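PDB 3OT5: UDP-N-acetylglucosamine 2-epimerase from Listeria monocytogenes, which probably catalyses the reversible epimerisation at C2 that interconverts UDP-N-acetylglucosamine and UDP-N-acetylmannosamine. Local coordinates for residues F34-L48 / L71-D83. Numbering follows the deposited sequence.
Sequences FGTRPEAIKMAPLVL and LDQVLEIFDIKPD
Helix 37-48 and the short helix 72-77 run side by side in the same direction, their axes 9.4 Å apart at closest approach and crossing at -16°, with R37 level with L71, I41 with V74 and A44 with F78. The pair lies in the N-terminal Rossmann-like domain: F34 ends strand 28-34, helix 37-48 follows it, and the chain returns through the neighbouring parallel strand 57-63 before helix 72-77. T36 is the N-cap of the first helix, although its capping bond from E39 N is weak. The second helix closes in a Schellman motif: D79, with positive phi, is the C-prime residue, and I80 N bonds L75 O at 2.8 Å.

F78, its N still bonded to V74 O, faces helix 37-48 before the chain turns; beyond D79, I80 also points toward that helix. The A44 methyl sits over the F78 ring, CB lying 3.3 Å from the ring centroid and only 14° off its normal, a CH-pi contact. L48 approaches the same ring at its edge, CD1 reaching 3.5 Å from F78 CD1, and T207 of helix 200-208 also touches F78. On the A44 side of the ring plane but displaced past the rim, I80 CD1 lies 3.7 Å from A44 CB and also touches V47.

One turn earlier, V74 presents both methyls to the first helix: CG1, anti to the backbone N, lies 3.7 Å from I41 CG1, while CG2 meets R37 CG. The R37 chain then bends at chi3 (71°), and its guanidinium passes obliquely by the Q73 amide while NH2 forms a salt bridge with D291. At the strand end, L71 CD1 and L75 CD2 both meet the F34 ring at its edge, L75 CD2 approaching F34 CE1 to 3.7 Å.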
loop_
_atom_site.group_PDB
_atom_site.type_symbol
_atom_site.label_atom_id
_atom_site.label_comp_id
_atom_site.label_asym_id
_atom_site.label_seq_id
_atom_site.Cartn_x
_atom_site.Cartn_y
_atom_site.Cartn_z
ATOM N N PHE A 34 -1.008 3.311 -14.487
ATOM C CA PHE A 34 -0.522 2.309 -13.541
ATOM C C PHE A 34 0.062 1.103 -14.274
ATOM O O PHE A 34 -0.446 0.670 -15.311
ATOM C CB PHE A 34 -1.505 1.968 -12.401
ATOM C CG PHE A 34 -2.941 1.833 -12.811
ATOM C CD1 PHE A 34 -3.464 0.617 -13.173
ATOM C CD2 PHE A 34 -3.788 2.929 -12.739
ATOM C CE1 PHE A 34 -4.794 0.498 -13.498
ATOM C CE2 PHE A 34 -5.109 2.824 -13.059
ATOM C CZ PHE A 34 -5.619 1.603 -13.443
ATOM N N GLY A 35 1.167 0.606 -13.735
ATOM C CA GLY A 35 1.889 -0.497 -14.344
ATOM C C GLY A 35 2.143 -1.740 -13.529
ATOM O O GLY A 35 2.802 -2.639 -14.020
ATOM N N THR A 36 1.667 -1.794 -12.286
ATOM C CA THR A 36 1.838 -2.988 -11.453
ATOM C C THR A 36 0.548 -3.236 -10.685
ATOM O O THR A 36 -0.310 -2.357 -10.619
ATOM C CB THR A 36 3.023 -2.882 -10.462
ATOM O OG1 THR A 36 2.787 -1.824 -9.533
ATOM C CG2 THR A 36 4.333 -2.637 -11.194
ATOM N N ARG A 37 0.421 -4.422 -10.097
ATOM C CA ARG A 37 -0.777 -4.772 -9.353
ATOM C C ARG A 37 -0.924 -3.844 -8.136
ATOM O O ARG A 37 -1.993 -3.311 -7.904
ATOM C CB ARG A 37 -0.768 -6.254 -8.927
ATOM C CG ARG A 37 -2.164 -6.780 -8.517
ATOM C CD ARG A 37 -2.140 -8.195 -7.897
ATOM N NE ARG A 37 -1.537 -8.199 -6.562
ATOM C CZ ARG A 37 -1.412 -9.277 -5.778
ATOM N NH1 ARG A 37 -0.848 -9.160 -4.580
ATOM N NH2 ARG A 37 -1.844 -10.471 -6.180
ATOM N N PRO A 38 0.153 -3.649 -7.356
ATOM C CA PRO A 38 0.032 -2.742 -6.208
ATOM C C PRO A 38 -0.372 -1.322 -6.625
ATOM O O PRO A 38 -1.163 -0.691 -5.932
ATOM C CB PRO A 38 1.435 -2.765 -5.597
ATOM C CG PRO A 38 1.980 -4.094 -5.992
ATOM C CD PRO A 38 1.461 -4.329 -7.373
ATOM N N GLU A 39 0.165 -0.817 -7.741
ATOM C CA GLU A 39 -0.225 0.511 -8.212
ATOM C C GLU A 39 -1.697 0.500 -8.572
ATOM O O GLU A 39 -2.422 1.455 -8.289
ATOM C CB GLU A 39 0.576 0.973 -9.427
ATOM C CG GLU A 39 1.967 1.475 -9.135
ATOM C CD GLU A 39 2.653 2.047 -10.365
ATOM O OE1 GLU A 39 2.415 1.556 -11.480
ATOM O OE2 GLU A 39 3.451 2.982 -10.220
ATOM N N ALA A 40 -2.130 -0.595 -9.191
ATOM C CA ALA A 40 -3.523 -0.754 -9.609
ATOM C C ALA A 40 -4.476 -0.609 -8.421
ATOM O O ALA A 40 -5.493 0.064 -8.498
ATOM C CB ALA A 40 -3.710 -2.098 -10.279
ATOM N N ILE A 41 -4.120 -1.254 -7.325
ATOM C CA ILE A 41 -4.903 -1.214 -6.113
ATOM C C ILE A 41 -4.925 0.172 -5.484
ATOM O O ILE A 41 -5.954 0.582 -4.953
ATOM C CB ILE A 41 -4.371 -2.265 -5.098
ATOM C CG1 ILE A 41 -4.699 -3.664 -5.619
ATOM C CG2 ILE A 41 -4.995 -2.066 -3.722
ATOM C CD1 ILE A 41 -4.163 -4.792 -4.762
ATOM N N LYS A 42 -3.798 0.879 -5.538
ATOM C CA LYS A 42 -3.687 2.225 -4.980
ATOM C C LYS A 42 -4.245 3.312 -5.902
ATOM O O LYS A 42 -4.603 4.371 -5.419
ATOM C CB LYS A 42 -2.226 2.573 -4.636
ATOM C CG LYS A 42 -1.626 1.786 -3.472
ATOM C CD LYS A 42 -0.202 2.249 -3.141
ATOM C CE LYS A 42 0.317 1.588 -1.866
ATOM N NZ LYS A 42 1.746 1.949 -1.532
ATOM N N MET A 43 -4.300 3.064 -7.211
ATOM C CA MET A 43 -4.827 4.050 -8.168
ATOM C C MET A 43 -6.307 3.832 -8.473
ATOM O O MET A 43 -7.017 4.796 -8.771
ATOM C CB MET A 43 -4.026 4.058 -9.482
ATOM C CG MET A 43 -2.599 4.574 -9.331
ATOM S SD MET A 43 -2.464 6.329 -8.939
ATOM C CE MET A 43 -2.718 7.066 -10.545
ATOM N N ALA A 44 -6.769 2.585 -8.392
ATOM C CA ALA A 44 -8.185 2.262 -8.649
ATOM C C ALA A 44 -9.168 3.175 -7.894
ATOM O O ALA A 44 -10.069 3.731 -8.510
ATOM C CB ALA A 44 -8.475 0.801 -8.325
ATOM N N PRO A 45 -8.984 3.349 -6.564
ATOM C CA PRO A 45 -9.891 4.193 -5.793
ATOM C C PRO A 45 -9.984 5.609 -6.341
ATOM O O PRO A 45 -11.047 6.222 -6.322
ATOM C CB PRO A 45 -9.252 4.217 -4.395
ATOM C CG PRO A 45 -8.405 3.072 -4.338
ATOM C CD PRO A 45 -7.881 2.869 -5.730
ATOM N N LEU A 46 -8.855 6.116 -6.807
ATOM C CA LEU A 46 -8.776 7.445 -7.375
ATOM C C LEU A 46 -9.571 7.446 -8.683
ATOM O O LEU A 46 -10.344 8.377 -8.961
ATOM C CB LEU A 46 -7.308 7.806 -7.591
ATOM C CG LEU A 46 -6.885 9.244 -7.871
ATOM C CD1 LEU A 46 -7.430 10.188 -6.801
ATOM C CD2 LEU A 46 -5.354 9.303 -7.924
ATOM N N VAL A 47 -9.417 6.391 -9.474
ATOM C CA VAL A 47 -10.161 6.289 -10.721
ATOM C C VAL A 47 -11.662 6.243 -10.395
ATOM O O VAL A 47 -12.456 6.935 -11.043
ATOM C CB VAL A 47 -9.738 5.077 -11.560
ATOM C CG1 VAL A 47 -10.646 4.924 -12.775
ATOM C CG2 VAL A 47 -8.282 5.223 -11.979
ATOM N N LEU A 48 -12.045 5.444 -9.397
ATOM C CA LEU A 48 -13.448 5.384 -8.975
ATOM C C LEU A 48 -13.964 6.767 -8.620
ATOM O O LEU A 48 -15.039 7.153 -9.070
ATOM C CB LEU A 48 -13.668 4.472 -7.764
ATOM C CG LEU A 48 -13.589 2.965 -7.935
ATOM C CD1 LEU A 48 -13.981 2.280 -6.618
ATOM C CD2 LEU A 48 -14.504 2.526 -9.061
ATOM N N LEU A 71 -2.943 -7.925 -13.734
ATOM C CA LEU A 71 -3.655 -6.965 -12.888
ATOM C C LEU A 71 -5.119 -6.766 -13.295
ATOM O O LEU A 71 -5.811 -5.906 -12.747
ATOM C CB LEU A 71 -2.930 -5.605 -12.861
ATOM C CG LEU A 71 -2.709 -4.814 -14.157
ATOM C CD1 LEU A 71 -2.181 -3.415 -13.847
ATOM C CD2 LEU A 71 -1.761 -5.554 -15.104
ATOM N N ASP A 72 -5.597 -7.571 -14.240
ATOM C CA ASP A 72 -6.981 -7.471 -14.701
ATOM C C ASP A 72 -7.975 -7.941 -13.626
ATOM O O ASP A 72 -9.174 -7.679 -13.723
ATOM C CB ASP A 72 -7.174 -8.252 -16.015
ATOM C CG ASP A 72 -6.441 -7.608 -17.206
ATOM O OD1 ASP A 72 -6.241 -6.372 -17.206
ATOM O OD2 ASP A 72 -6.098 -8.339 -18.159
ATOM N N GLN A 73 -7.483 -8.639 -12.609
ATOM C CA GLN A 73 -8.351 -9.089 -11.528
ATOM C C GLN A 73 -8.744 -7.889 -10.663
ATOM O O GLN A 73 -9.892 -7.780 -10.228
ATOM C CB GLN A 73 -7.675 -10.170 -10.675
ATOM C CG GLN A 73 -6.376 -9.726 -10.011
ATOM C CD GLN A 73 -5.793 -10.767 -9.076
ATOM O OE1 GLN A 73 -4.736 -10.549 -8.481
ATOM N NE2 GLN A 73 -6.481 -11.898 -8.931
ATOM N N VAL A 74 -7.784 -6.990 -10.435
ATOM C CA VAL A 74 -8.000 -5.789 -9.633
ATOM C C VAL A 74 -8.954 -4.833 -10.329
ATOM O O VAL A 74 -9.814 -4.230 -9.691
ATOM C CB VAL A 74 -6.669 -5.034 -9.356
ATOM C CG1 VAL A 74 -6.930 -3.734 -8.603
ATOM C CG2 VAL A 74 -5.693 -5.912 -8.585
ATOM N N LEU A 75 -8.805 -4.690 -11.639
ATOM C CA LEU A 75 -9.671 -3.790 -12.394
ATOM C C LEU A 75 -11.113 -4.288 -12.401
ATOM O O LEU A 75 -12.051 -3.485 -12.401
ATOM C CB LEU A 75 -9.154 -3.607 -13.822
ATOM C CG LEU A 75 -7.783 -2.933 -13.936
ATOM C CD1 LEU A 75 -7.352 -2.848 -15.387
ATOM C CD2 LEU A 75 -7.812 -1.554 -13.308
ATOM N N GLU A 76 -11.288 -5.607 -12.403
ATOM C CA GLU A 76 -12.615 -6.197 -12.385
ATOM C C GLU A 76 -13.298 -5.898 -11.042
ATOM O O GLU A 76 -14.493 -5.623 -10.996
ATOM C CB GLU A 76 -12.532 -7.702 -12.635
ATOM C CG GLU A 76 -13.881 -8.376 -12.805
ATOM C CD GLU A 76 -13.756 -9.849 -13.118
ATOM O OE1 GLU A 76 -12.632 -10.386 -13.005
ATOM O OE2 GLU A 76 -14.778 -10.468 -13.476
ATOM N N ILE A 77 -12.533 -5.938 -9.955
ATOM C CA ILE A 77 -13.073 -5.642 -8.624
ATOM C C ILE A 77 -13.589 -4.204 -8.544
ATOM O O ILE A 77 -14.676 -3.952 -8.027
ATOM C CB ILE A 77 -12.023 -5.868 -7.535
ATOM C CG1 ILE A 77 -11.628 -7.341 -7.510
ATOM C CG2 ILE A 77 -12.566 -5.470 -6.175
ATOM C CD1 ILE A 77 -12.604 -8.209 -6.798
ATOM N N PHE A 78 -12.802 -3.274 -9.073
ATOM C CA PHE A 78 -13.162 -1.855 -9.085
ATOM C C PHE A 78 -14.024 -1.490 -10.302
ATOM O O PHE A 78 -14.420 -0.334 -10.461
ATOM C CB PHE A 78 -11.891 -0.990 -9.048
ATOM C CG PHE A 78 -11.165 -1.028 -7.729
ATOM C CD1 PHE A 78 -11.308 0.009 -6.816
ATOM C CD2 PHE A 78 -10.352 -2.101 -7.391
ATOM C CE1 PHE A 78 -10.649 -0.019 -5.596
ATOM C CE2 PHE A 78 -9.687 -2.134 -6.172
ATOM C CZ PHE A 78 -9.839 -1.093 -5.272
ATOM N N ASP A 79 -14.322 -2.480 -11.145
ATOM C CA ASP A 79 -15.119 -2.273 -12.353
ATOM C C ASP A 79 -14.524 -1.110 -13.147
ATOM O O ASP A 79 -15.166 -0.086 -13.368
ATOM C CB ASP A 79 -16.584 -2.012 -11.998
ATOM C CG ASP A 79 -17.490 -2.035 -13.209
ATOM O OD1 ASP A 79 -16.977 -2.170 -14.339
ATOM O OD2 ASP A 79 -18.723 -1.932 -13.029
ATOM N N ILE A 80 -13.273 -1.287 -13.546
ATOM C CA ILE A 80 -12.525 -0.289 -14.288
ATOM C C ILE A 80 -12.124 -0.825 -15.640
ATOM O O ILE A 80 -11.334 -1.757 -15.741
ATOM C CB ILE A 80 -11.234 0.109 -13.543
ATOM C CG1 ILE A 80 -11.568 0.913 -12.289
ATOM C CG2 ILE A 80 -10.337 0.945 -14.434
ATOM C CD1 ILE A 80 -10.346 1.351 -11.494
ATOM N N LYS A 81 -12.682 -0.234 -16.682
ATOM C CA LYS A 81 -12.359 -0.631 -18.026
ATOM C C LYS A 81 -11.147 0.212 -18.386
ATOM O O LYS A 81 -11.245 1.433 -18.387
ATOM C CB LYS A 81 -13.511 -0.292 -18.971
ATOM C CG LYS A 81 -14.895 -0.785 -18.533
ATOM C CD LYS A 81 -15.006 -2.297 -18.464
ATOM C CE LYS A 81 -16.437 -2.702 -18.104
ATOM N NZ LYS A 81 -16.646 -4.179 -18.063
ATOM N N PRO A 82 -9.988 -0.420 -18.652
ATOM C CA PRO A 82 -8.821 0.381 -19.022
ATOM C C PRO A 82 -8.991 0.928 -20.440
ATOM O O PRO A 82 -9.470 0.210 -21.312
ATOM C CB PRO A 82 -7.676 -0.622 -18.954
ATOM C CG PRO A 82 -8.302 -1.929 -19.243
ATOM C CD PRO A 82 -9.697 -1.865 -18.687
ATOM N N ASP A 83 -8.612 2.182 -20.671
ATOM C CA ASP A 83 -8.777 2.786 -22.000
ATOM C C ASP A 83 -7.653 2.433 -22.979
ATOM O O ASP A 83 -7.899 2.192 -24.161
ATOM C CB ASP A 83 -8.920 4.312 -21.899
ATOM C CG ASP A 83 -10.101 4.733 -21.042
ATOM O OD1 ASP A 83 -11.043 5.347 -21.590
ATOM O OD2 ASP A 83 -10.121 4.402 -19.835
#